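Local coordinates for Xaa-Pro Dipeptidase (Alteromonas macleodii, PDB 2QS8), which probably removes C-terminal amino acids from dipeptides or short peptides as a metal-dependent carboxypeptidase of the amidohydrolase superfamily, at residues A13-D18 / D22-R27; I54-H59 / V400-K405. All coordinates share one frame; numbering follows the deposited sequence.

Interaction 1 (A13-D18 / D22-R27)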
loop_
_atom_site.group_PDB
_atom_site.type_symbol
_atom_site.label_atom_id
_atom_site.label_comp_id
_atom_site.label_asym_id
_atom_site.label_seq_id
_atom_site.Cartn_x
_atom_site.Cartn_y
_atom_site.Cartn_z
ATOM N N ALA A 13 -1.002 16.920 -58.564
ATOM C CA ALA A 13 -0.181 17.698 -57.658
ATOM C C ALA A 13 0.972 18.417 -58.365
ATOM O O ALA A 13 1.868 17.779 -58.924
ATOM C CB ALA A 13 0.355 16.802 -56.549
ATOM N N GLY A 14 0.932 19.749 -58.327
ATOM C CA GLY A 14 1.971 20.552 -58.943
ATOM C C GLY A 14 3.301 20.077 -58.417
ATOM O O GLY A 14 4.200 19.722 -59.183
ATOM N N LYS A 15 3.416 20.066 -57.095
ATOM C CA LYS A 15 4.620 19.604 -56.426
ATOM C C LYS A 15 4.219 18.592 -55.355
ATOM O O LYS A 15 3.087 18.610 -54.861
ATOM C CB LYS A 15 5.380 20.780 -55.813
ATOM C CG LYS A 15 5.941 21.731 -56.858
ATOM C CD LYS A 15 7.007 22.625 -56.270
ATOM C CE LYS A 15 7.709 23.434 -57.352
ATOM N NZ LYS A 15 8.864 24.188 -56.781
ATOM N N LEU A 16 5.138 17.699 -55.009
ATOM C CA LEU A 16 4.831 16.678 -54.021
ATOM C C LEU A 16 5.969 16.331 -53.072
ATOM O O LEU A 16 7.048 15.920 -53.503
ATOM C CB LEU A 16 4.374 15.396 -54.717
ATOM C CG LEU A 16 4.201 14.159 -53.821
ATOM C CD1 LEU A 16 2.966 14.332 -52.951
ATOM C CD2 LEU A 16 4.057 12.899 -54.674
ATOM N N ILE A 17 5.712 16.519 -51.777
ATOM C CA ILE A 17 6.654 16.153 -50.730
ATOM C C ILE A 17 5.961 14.902 -50.183
ATOM O O ILE A 17 4.912 14.998 -49.543
ATOM C CB ILE A 17 6.755 17.244 -49.644
ATOM C CG1 ILE A 17 7.250 18.552 -50.273
ATOM C CG2 ILE A 17 7.709 16.805 -48.540
ATOM C CD1 ILE A 17 7.349 19.703 -49.300
ATOM N N ASP A 18 6.526 13.732 -50.455
ATOM C CA ASP A 18 5.894 12.491 -50.035
ATOM C C ASP A 18 6.173 11.972 -48.626
ATOM O O ASP A 18 5.495 11.056 -48.170
ATOM C CB ASP A 18 6.166 11.377 -51.063
ATOM C CG ASP A 18 7.605 10.875 -51.048
ATOM O OD1 ASP A 18 8.410 11.306 -50.200
ATOM O OD2 ASP A 18 7.933 10.023 -51.902
ATOM N N ASP A 22 13.840 12.804 -49.979
ATOM C CA ASP A 22 14.355 14.103 -49.580
ATOM C C ASP A 22 14.211 15.097 -50.722
ATOM O O ASP A 22 14.657 16.236 -50.618
ATOM C CB ASP A 22 15.833 14.003 -49.191
ATOM C CG ASP A 22 16.070 13.050 -48.042
ATOM O OD1 ASP A 22 15.362 13.164 -47.014
ATOM O OD2 ASP A 22 16.969 12.191 -48.160
ATOM N N GLN A 23 13.574 14.666 -51.806
ATOM C CA GLN A 23 13.393 15.520 -52.978
ATOM C C GLN A 23 11.962 15.972 -53.195
ATOM O O GLN A 23 11.023 15.211 -52.978
ATOM C CB GLN A 23 13.847 14.781 -54.242
ATOM C CG GLN A 23 15.215 14.132 -54.134
ATOM C CD GLN A 23 16.294 15.128 -53.768
ATOM O OE1 GLN A 23 16.452 16.153 -54.430
ATOM N NE2 GLN A 23 17.043 14.834 -52.710
ATOM N N VAL A 24 11.795 17.213 -53.627
ATOM C CA VAL A 24 10.467 17.718 -53.924
ATOM C C VAL A 24 10.218 17.227 -55.341
ATOM O O VAL A 24 10.978 17.547 -56.253
ATOM C CB VAL A 24 10.414 19.244 -53.910
ATOM C CG1 VAL A 24 8.996 19.708 -54.209
ATOM C CG2 VAL A 24 10.876 19.767 -52.556
ATOM N N GLN A 25 9.173 16.432 -55.523
ATOM C CA GLN A 25 8.853 15.885 -56.832
ATOM C C GLN A 25 7.902 16.798 -57.590
ATOM O O GLN A 25 7.020 17.408 -56.994
ATOM C CB GLN A 25 8.248 14.497 -56.655
ATOM C CG GLN A 25 9.143 13.583 -55.826
ATOM C CD GLN A 25 8.465 12.292 -55.434
ATOM O OE1 GLN A 25 8.005 11.533 -56.289
ATOM N NE2 GLN A 25 8.395 12.031 -54.129
ATOM N N SER A 26 8.088 16.893 -58.903
ATOM C CA SER A 26 7.244 17.755 -59.726
ATOM C C SER A 26 6.201 16.995 -60.538
ATOM O O SER A 26 6.466 15.912 -61.047
ATOM C CB SER A 26 8.108 18.579 -60.683
ATOM O OG SER A 26 9.008 19.416 -59.983
ATOM N N ARG A 27 5.021 17.593 -60.656
ATOM C CA ARG A 27 3.913 17.028 -61.425
ATOM C C ARG A 27 3.680 15.551 -61.173
ATOM O O ARG A 27 4.254 14.700 -61.849
ATOM C CB ARG A 27 4.145 17.266 -62.922
ATOM C CG ARG A 27 4.144 18.748 -63.317
ATOM C CD ARG A 27 4.432 18.957 -64.800
ATOM N NE ARG A 27 5.818 19.344 -65.036
ATOM C CZ ARG A 27 6.851 18.514 -64.969
ATOM N NH1 ARG A 27 6.657 17.238 -64.680
ATOM N NH2 ARG A 27 8.080 18.963 -65.172
HETATM O O HOH W 1 8.730 14.206 -52.219
#
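Q25 passes L16 O and reaches D18; L16 and Q25 share a face of a short antiparallel ladder. With CG anti to its own carbonyl carbon (chi1 -54°) and the chain extended beyond, Q25 brings NE2 to 3.0 Å from D18 OD2. That bond is weak and bent, the amide and carboxylate planes standing nearly perpendicular, at 85°. The other carboxylate oxygen, OD1, takes the backbone N-H groups of K20 and S21, which helps hold the D18 carboxylate in place. A water ties the same corner together: it donates to L16 O and Q23 O and accepts from D18 N and from Q25 NE2, 2.9 Å away. K15, on the face it shares with S26, crosses V24 obliquely, its CD 4.1 Å from V24 CG1; I17 CG1 to V24 CG2 is a marginal contact. L16 packs on I28, I30 and I375. L16 and Q25 form a hydrogen-bonded pair, L16 N giving to Q25 O at 2.8 Å and Q25 N to L16 O; farther along, R27 N bonds G14 O. This is a β-hairpin of the small β domain that flanks the amidohydrolase barrel, its turn end, beside the short connection, tied by D18, Q25 and a water.

Interaction 2 (I54-H59 / V400-K405)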
loop_
_atom_site.group_PDB
_atom_site.type_symbol
_atom_site.label_atom_id
_atom_site.label_comp_id
_atom_site.label_asym_id
_atom_site.label_seq_id
_atom_site.Cartn_x
_atom_site.Cartn_y
_atom_site.Cartn_z
ATOM N N ILE A 54 -9.408 16.503 -58.397
ATOM C CA ILE A 54 -8.957 17.603 -57.560
ATOM C C ILE A 54 -7.716 18.192 -58.216
ATOM O O ILE A 54 -6.637 17.592 -58.192
ATOM C CB ILE A 54 -8.619 17.130 -56.126
ATOM C CG1 ILE A 54 -9.890 16.622 -55.434
ATOM C CG2 ILE A 54 -8.024 18.280 -55.321
ATOM C CD1 ILE A 54 -9.645 15.989 -54.070
ATOM N N ASP A 55 -7.885 19.367 -58.805
ATOM C CA ASP A 55 -6.806 20.044 -59.508
ATOM C C ASP A 55 -5.936 20.897 -58.596
ATOM O O ASP A 55 -6.323 21.994 -58.212
ATOM C CB ASP A 55 -7.405 20.901 -60.630
ATOM C CG ASP A 55 -6.364 21.718 -61.365
ATOM O OD1 ASP A 55 -5.154 21.449 -61.201
ATOM O OD2 ASP A 55 -6.762 22.629 -62.114
ATOM N N LEU A 56 -4.752 20.391 -58.269
ATOM C CA LEU A 56 -3.836 21.105 -57.390
ATOM C C LEU A 56 -2.494 21.348 -58.077
ATOM O O LEU A 56 -1.440 21.356 -57.430
ATOM C CB LEU A 56 -3.622 20.301 -56.099
ATOM C CG LEU A 56 -4.853 19.845 -55.305
ATOM C CD1 LEU A 56 -4.395 19.075 -54.073
ATOM C CD2 LEU A 56 -5.701 21.042 -54.894
ATOM N N ARG A 57 -2.540 21.549 -59.391
ATOM C CA ARG A 57 -1.328 21.785 -60.169
ATOM C C ARG A 57 -0.580 23.018 -59.676
ATOM O O ARG A 57 0.633 23.122 -59.833
ATOM C CB ARG A 57 -1.678 21.937 -61.657
ATOM C CG ARG A 57 -2.275 20.681 -62.291
ATOM C CD ARG A 57 -2.764 20.947 -63.705
ATOM N NE ARG A 57 -3.970 21.770 -63.721
ATOM C CZ ARG A 57 -4.260 22.666 -64.662
ATOM N NH1 ARG A 57 -3.424 22.862 -65.677
ATOM N NH2 ARG A 57 -5.382 23.370 -64.585
ATOM N N ASP A 58 -1.304 23.940 -59.055
ATOM C CA ASP A 58 -0.701 25.166 -58.543
ATOM C C ASP A 58 -0.387 25.072 -57.045
ATOM O O ASP A 58 -0.060 26.069 -56.407
ATOM C CB ASP A 58 -1.636 26.348 -58.826
ATOM C CG ASP A 58 -3.006 26.185 -58.181
ATOM O OD1 ASP A 58 -3.545 25.054 -58.173
ATOM O OD2 ASP A 58 -3.557 27.192 -57.689
ATOM N N HIS A 59 -0.468 23.860 -56.501
ATOM C CA HIS A 59 -0.211 23.613 -55.083
ATOM C C HIS A 59 0.899 22.595 -54.846
ATOM O O HIS A 59 1.298 21.855 -55.747
ATOM C CB HIS A 59 -1.463 23.073 -54.404
ATOM C CG HIS A 59 -2.595 24.046 -54.340
ATOM N ND1 HIS A 59 -2.868 24.795 -53.215
ATOM C CD2 HIS A 59 -3.543 24.371 -55.250
ATOM C CE1 HIS A 59 -3.940 25.537 -53.434
ATOM N NE2 HIS A 59 -4.369 25.298 -54.661
ATOM N N VAL A 400 -2.249 26.382 -45.192
ATOM C CA VAL A 400 -2.702 25.114 -45.751
ATOM C C VAL A 400 -4.159 25.342 -46.135
ATOM O O VAL A 400 -4.946 25.767 -45.304
ATOM C CB VAL A 400 -2.637 23.998 -44.710
ATOM C CG1 VAL A 400 -3.305 22.749 -45.253
ATOM C CG2 VAL A 400 -1.184 23.726 -44.331
ATOM N N ASP A 401 -4.516 25.067 -47.383
ATOM C CA ASP A 401 -5.886 25.296 -47.831
ATOM C C ASP A 401 -6.630 24.050 -48.303
ATOM O O ASP A 401 -7.766 24.135 -48.776
ATOM C CB ASP A 401 -5.897 26.362 -48.934
ATOM C CG ASP A 401 -5.244 25.884 -50.221
ATOM O OD1 ASP A 401 -4.144 25.295 -50.155
ATOM O OD2 ASP A 401 -5.833 26.103 -51.300
ATOM N N VAL A 402 -5.995 22.889 -48.172
ATOM C CA VAL A 402 -6.632 21.644 -48.571
ATOM C C VAL A 402 -6.307 20.573 -47.547
ATOM O O VAL A 402 -5.145 20.348 -47.216
ATOM C CB VAL A 402 -6.157 21.171 -49.988
ATOM C CG1 VAL A 402 -6.708 19.776 -50.300
ATOM C CG2 VAL A 402 -6.637 22.142 -51.052
ATOM N N VAL A 403 -7.334 19.915 -47.040
ATOM C CA VAL A 403 -7.128 18.869 -46.058
ATOM C C VAL A 403 -8.004 17.681 -46.402
ATOM O O VAL A 403 -9.229 17.803 -46.454
ATOM C CB VAL A 403 -7.482 19.352 -44.626
ATOM C CG1 VAL A 403 -7.265 18.227 -43.624
ATOM C CG2 VAL A 403 -6.643 20.567 -44.258
ATOM N N ILE A 404 -7.360 16.543 -46.650
ATOM C CA ILE A 404 -8.056 15.302 -46.968
ATOM C C ILE A 404 -7.715 14.289 -45.891
ATOM O O ILE A 404 -6.552 14.098 -45.555
ATOM C CB ILE A 404 -7.624 14.729 -48.334
ATOM C CG1 ILE A 404 -7.945 15.744 -49.440
ATOM C CG2 ILE A 404 -8.351 13.422 -48.594
ATOM C CD1 ILE A 404 -7.459 15.350 -50.829
ATOM N N LYS A 405 -8.733 13.643 -45.349
ATOM C CA LYS A 405 -8.516 12.661 -44.301
ATOM C C LYS A 405 -9.341 11.423 -44.592
ATOM O O LYS A 405 -10.550 11.509 -44.803
ATOM C CB LYS A 405 -8.922 13.244 -42.950
ATOM C CG LYS A 405 -8.848 12.259 -41.795
ATOM C CD LYS A 405 -9.757 12.735 -40.671
ATOM C CE LYS A 405 -9.903 11.706 -39.581
ATOM N NZ LYS A 405 -10.953 12.134 -38.629
#
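I54 and I404 meet tip to tip, CD1 to CD1 at 4.0 Å, and L56 CD2 faces V402 CG2 in the same way at 4.1 Å. Both isoleucines swing CG1 anti to the carbonyl carbon (chi1 -65° and -60°), which points the two ends at each other between strands 52-56 and 400-405. No backbone hydrogen bond links these strands, which face each other across one curled mixed sheet. I11 and A385 help fill this buried apolar part. It is a core of the small β domain that amidohydrolases build from the two ends of the chain, and a classic bulge places D401 and V402 both opposite A385. The more open side begins at partly exposed D401. The buried H59 ring, delivered by a type I turn from L56, comes obliquely to its carboxylate, the planes only 18° apart, with H59 CE1 2.9 Å from D401 OD2. An alanine here would lack the carboxylate, and the H59 ring would probably lose its polar neighbour and be freer to turn. On the solvent side of strand 52-56, exposed R57 grips D55 side-on, NE to OD1 at 2.8 Å and NH2 to OD2, while R57 N closes an Asx turn on OD1.

Interaction 1 closes before interaction 2 opens along the chain, and their centres lie about 13 Å apart on the same side of the chain's centre. Strands 9-16 and 52-56 are parallel neighbours in one mixed sheet, where probable backbone hydrogen bonds join G14 N to L56 O and K15 N to H59 O. Interaction 1 is local, a hairpin formed within the N-terminal region. Interaction 2 instead brings that region against strand 400-405, some 340 residues later, with the catalytic barrel's sequence in between. Together they show the small β domain assembled from both chain ends, its strands beside the barrel that holds magnesium and the bound methionine.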